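Long-range contact in protein FLUORESCENT IN BLUE LIGHT, chloroplastic (PDB 4YVO), which negatively regulates tetrapyrrole (including chlorophyll) biosynthesis in chloroplasts, probably by repressing glutamyl-tRNA reductase, which it binds only in the absence of light: residues D128-Y142 with A151-E163. Residues are numbered along the deposited sequence; the frame is centred on the assembly and turned at random. Where two conformers were deposited one is given.
Sequences DSGITEAYGAIADCY and AGKFYDTYIARLE
Residues 131-142 and 151-162 pack as the antiparallel helical hairpin of the third tetratricopeptide repeat, their axes 7.9 Å apart at closest approach and 152° between directions, with Ala139 set against Ala151 and Tyr135 against Tyr158. Phe154 is a knob seated among Tyr135, Ile138, Ala139 and Tyr142. Ile138 CG2 stands almost on the normal of the Phe154 ring, 3.5 Å from the centroid, while Tyr135 CD1 meets the ring edge. Tyr135 in turn takes Thr157 CG2 over one face, 3.4 Å from CE2, and Arg161 CD at its edge. Gly136, with no side chain, leaves room for the Tyr158 ring: its CA rests on that ring in a CH-pi contact, 3.7 Å from the centroid, and Leu162 CD1 covers the opposite face. Tyr158 is swung there with CG anti to its backbone N (chi1 172°). At the N-terminal end of helix 131-144, Arg161 of the other helix, extended from CG to NE, reaches across Thr132. Arg161 NE donates to Thr132 OG1 (2.8 Å), near the guanidinium plane but bent, at 131°. In one of its two conformers, Ile131 lays CG1 and CD1 over one guanidinium face, and a water accepts from Arg161 NH2 (2.9 Å) and donates to Asp128 O, tying the arginine to the preceding turn. Helix 131-144 also packs against helices 88-104 and 108-125: Ile131 touches Leu119, Ile138 touches His115, and Ala137 and Cys141 touch Gln103.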
# COMPACT_ATOMS: atom_id res chain seq x y z
N ASP A 128 4.65 13.04 2.66
CA ASP A 128 3.28 12.62 2.93
C ASP A 128 2.49 11.92 1.83
O ASP A 128 1.32 11.59 2.05
CB ASP A 128 2.46 13.83 3.40
CG ASP A 128 2.30 14.90 2.31
OD1 ASP A 128 2.59 14.66 1.11
OD2 ASP A 128 1.88 16.01 2.66
N SER A 129 3.11 11.71 0.67
CA SER A 129 2.43 11.04 -0.45
C SER A 129 1.78 9.74 0.00
O SER A 129 2.43 8.91 0.63
CB SER A 129 3.39 10.79 -1.64
OG SER A 129 4.47 9.93 -1.34
N GLY A 130 0.48 9.59 -0.27
CA GLY A 130 -0.20 8.32 -0.10
C GLY A 130 -0.75 8.00 1.27
O GLY A 130 -1.42 6.98 1.45
N ILE A 131 -0.50 8.85 2.27
CA ILE A 131 -1.00 8.45 3.58
C ILE A 131 -2.50 8.50 3.69
O ILE A 131 -3.05 7.61 4.34
CB ILE A 131 -0.31 9.09 4.79
CG1 ILE A 131 -0.69 10.56 4.97
CG2 ILE A 131 1.17 8.92 4.69
CD1 ILE A 131 -0.32 11.05 6.37
N THR A 132 -3.18 9.43 3.03
CA THR A 132 -4.64 9.45 3.08
C THR A 132 -5.25 8.13 2.61
O THR A 132 -6.09 7.52 3.28
CB THR A 132 -5.21 10.61 2.25
OG1 THR A 132 -4.57 11.82 2.65
CG2 THR A 132 -6.73 10.73 2.46
N GLU A 133 -4.79 7.67 1.45
CA GLU A 133 -5.28 6.42 0.89
C GLU A 133 -4.97 5.25 1.83
O GLU A 133 -5.79 4.34 1.99
CB GLU A 133 -4.64 6.17 -0.47
CG GLU A 133 -5.19 4.96 -1.16
CD GLU A 133 -4.65 4.79 -2.55
OE1 GLU A 133 -4.00 5.72 -3.07
OE2 GLU A 133 -4.87 3.71 -3.14
N ALA A 134 -3.80 5.27 2.45
CA ALA A 134 -3.42 4.20 3.36
C ALA A 134 -4.35 4.14 4.58
O ALA A 134 -4.72 3.05 5.02
CB ALA A 134 -1.97 4.33 3.78
N TYR A 135 -4.71 5.29 5.13
CA TYR A 135 -5.64 5.28 6.27
C TYR A 135 -6.96 4.62 5.90
O TYR A 135 -7.50 3.82 6.66
CB TYR A 135 -5.94 6.70 6.76
CG TYR A 135 -4.84 7.40 7.51
CD1 TYR A 135 -4.06 6.74 8.45
CD2 TYR A 135 -4.59 8.74 7.28
CE1 TYR A 135 -3.07 7.40 9.15
CE2 TYR A 135 -3.61 9.41 7.97
CZ TYR A 135 -2.85 8.75 8.90
OH TYR A 135 -1.88 9.45 9.57
N GLY A 136 -7.49 4.98 4.74
CA GLY A 136 -8.76 4.44 4.30
C GLY A 136 -8.67 2.94 4.05
O GLY A 136 -9.59 2.19 4.39
N ALA A 137 -7.56 2.50 3.46
CA ALA A 137 -7.38 1.08 3.16
C ALA A 137 -7.26 0.27 4.46
O ALA A 137 -7.84 -0.81 4.59
CB ALA A 137 -6.15 0.87 2.29
N ILE A 138 -6.53 0.81 5.43
CA ILE A 138 -6.36 0.13 6.71
C ILE A 138 -7.70 0.04 7.43
O ILE A 138 -8.02 -1.00 8.01
CB ILE A 138 -5.29 0.83 7.58
CG1 ILE A 138 -3.90 0.61 6.96
CG2 ILE A 138 -5.32 0.30 9.02
CD1 ILE A 138 -2.84 1.57 7.46
N ALA A 139 -8.47 1.12 7.39
CA ALA A 139 -9.81 1.11 7.97
C ALA A 139 -10.66 0.01 7.34
O ALA A 139 -11.34 -0.74 8.05
CB ALA A 139 -10.49 2.48 7.80
N ASP A 140 -10.62 -0.08 6.01
CA ASP A 140 -11.36 -1.11 5.29
C ASP A 140 -10.93 -2.52 5.69
O ASP A 140 -11.77 -3.42 5.85
CB ASP A 140 -11.18 -0.94 3.78
CG ASP A 140 -11.87 0.31 3.25
OD1 ASP A 140 -12.72 0.89 3.96
OD2 ASP A 140 -11.57 0.71 2.10
N CYS A 141 -9.62 -2.71 5.87
CA CYS A 141 -9.11 -4.01 6.31
C CYS A 141 -9.62 -4.38 7.70
O CYS A 141 -10.06 -5.50 7.92
CB CYS A 141 -7.58 -4.02 6.30
SG CYS A 141 -6.84 -4.01 4.66
N TYR A 142 -9.55 -3.43 8.64
CA TYR A 142 -10.02 -3.70 9.99
C TYR A 142 -11.52 -3.97 10.01
O TYR A 142 -11.99 -4.80 10.79
CB TYR A 142 -9.65 -2.55 10.94
CG TYR A 142 -8.23 -2.61 11.45
CD1 TYR A 142 -7.75 -3.73 12.12
CD2 TYR A 142 -7.37 -1.53 11.30
CE1 TYR A 142 -6.45 -3.78 12.59
CE2 TYR A 142 -6.07 -1.57 11.78
CZ TYR A 142 -5.61 -2.70 12.42
OH TYR A 142 -4.31 -2.73 12.89
N ALA A 151 -10.95 0.07 13.16
CA ALA A 151 -11.50 0.57 11.90
C ALA A 151 -11.97 2.00 12.07
O ALA A 151 -11.71 2.86 11.23
CB ALA A 151 -12.65 -0.31 11.43
N GLY A 152 -12.63 2.27 13.19
CA GLY A 152 -13.16 3.59 13.47
C GLY A 152 -12.07 4.64 13.61
O GLY A 152 -12.22 5.76 13.11
N LYS A 153 -10.98 4.30 14.29
CA LYS A 153 -9.88 5.24 14.47
C LYS A 153 -9.27 5.63 13.13
O LYS A 153 -9.06 6.82 12.85
CB LYS A 153 -8.79 4.68 15.40
CG LYS A 153 -9.20 4.50 16.86
CD LYS A 153 -7.95 4.26 17.72
CE LYS A 153 -8.29 3.67 19.08
NZ LYS A 153 -8.50 2.20 19.00
N PHE A 154 -8.98 4.64 12.30
CA PHE A 154 -8.38 4.92 11.00
C PHE A 154 -9.36 5.64 10.07
O PHE A 154 -8.97 6.54 9.32
CB PHE A 154 -7.82 3.64 10.36
CG PHE A 154 -6.49 3.23 10.92
CD1 PHE A 154 -5.31 3.71 10.36
CD2 PHE A 154 -6.41 2.39 12.02
CE1 PHE A 154 -4.08 3.35 10.88
CE2 PHE A 154 -5.18 2.03 12.54
CZ PHE A 154 -4.01 2.52 11.97
N TYR A 155 -10.62 5.25 10.12
CA TYR A 155 -11.65 5.89 9.31
C TYR A 155 -11.81 7.37 9.67
O TYR A 155 -11.92 8.22 8.79
CB TYR A 155 -12.97 5.14 9.46
CG TYR A 155 -14.09 5.76 8.70
CD1 TYR A 155 -14.16 5.65 7.32
CD2 TYR A 155 -15.09 6.47 9.35
CE1 TYR A 155 -15.19 6.23 6.60
CE2 TYR A 155 -16.13 7.05 8.64
CZ TYR A 155 -16.17 6.92 7.27
OH TYR A 155 -17.19 7.49 6.56
N ASP A 156 -11.80 7.67 10.96
CA ASP A 156 -11.94 9.06 11.41
C ASP A 156 -10.78 9.92 10.89
O ASP A 156 -10.99 11.05 10.43
CB ASP A 156 -12.02 9.14 12.93
CG ASP A 156 -13.35 8.66 13.48
OD1 ASP A 156 -14.33 8.55 12.70
OD2 ASP A 156 -13.43 8.39 14.70
N THR A 157 -9.57 9.38 10.93
CA THR A 157 -8.41 10.11 10.43
C THR A 157 -8.47 10.28 8.91
O THR A 157 -8.14 11.34 8.38
CB THR A 157 -7.11 9.40 10.83
OG1 THR A 157 -7.08 9.25 12.26
CG2 THR A 157 -5.89 10.21 10.40
N TYR A 158 -8.89 9.22 8.23
CA TYR A 158 -9.09 9.24 6.79
C TYR A 158 -10.03 10.38 6.38
O TYR A 158 -9.67 11.22 5.54
CB TYR A 158 -9.65 7.89 6.37
CG TYR A 158 -10.11 7.75 4.94
CD1 TYR A 158 -9.24 7.93 3.88
CD2 TYR A 158 -11.43 7.40 4.66
CE1 TYR A 158 -9.67 7.77 2.56
CE2 TYR A 158 -11.86 7.24 3.36
CZ TYR A 158 -10.98 7.42 2.32
OH TYR A 158 -11.42 7.26 1.03
N ILE A 159 -11.21 10.43 6.99
CA ILE A 159 -12.17 11.48 6.67
C ILE A 159 -11.65 12.87 7.05
O ILE A 159 -11.80 13.83 6.28
CB ILE A 159 -13.55 11.23 7.35
CG1 ILE A 159 -14.16 9.91 6.85
CG2 ILE A 159 -14.51 12.40 7.10
CD1 ILE A 159 -14.45 9.86 5.35
N ALA A 160 -11.03 12.98 8.23
CA ALA A 160 -10.49 14.25 8.69
C ALA A 160 -9.46 14.77 7.69
O ALA A 160 -9.39 15.96 7.39
CB ALA A 160 -9.85 14.10 10.07
N ARG A 161 -8.67 13.85 7.15
CA ARG A 161 -7.66 14.23 6.18
C ARG A 161 -8.28 14.62 4.84
O ARG A 161 -7.89 15.63 4.25
CB ARG A 161 -6.63 13.11 6.04
CG ARG A 161 -5.39 13.52 5.34
CD ARG A 161 -4.25 12.56 5.62
NE ARG A 161 -3.12 12.88 4.78
CZ ARG A 161 -2.12 13.67 5.13
NH1 ARG A 161 -2.09 14.23 6.35
NH2 ARG A 161 -1.14 13.90 4.26
N LEU A 162 -9.27 13.85 4.37
CA LEU A 162 -10.00 14.19 3.14
C LEU A 162 -10.65 15.58 3.22
O LEU A 162 -10.75 16.29 2.21
CB LEU A 162 -11.09 13.16 2.84
CG LEU A 162 -10.64 11.78 2.36
CD1 LEU A 162 -11.86 10.89 2.20
CD2 LEU A 162 -9.87 11.88 1.04
N GLU A 163 -11.08 15.96 4.41
CA GLU A 163 -11.70 17.27 4.61
C GLU A 163 -10.73 18.43 4.41
O GLU A 163 -11.15 19.58 4.25
CB GLU A 163 -12.38 17.34 5.98
CG GLU A 163 -13.65 16.50 6.01
CD GLU A 163 -14.23 16.34 7.39
OE1 GLU A 163 -13.53 16.62 8.38
OE2 GLU A 163 -15.41 15.92 7.49
O HOH W 1 -1.52 12.10 2.02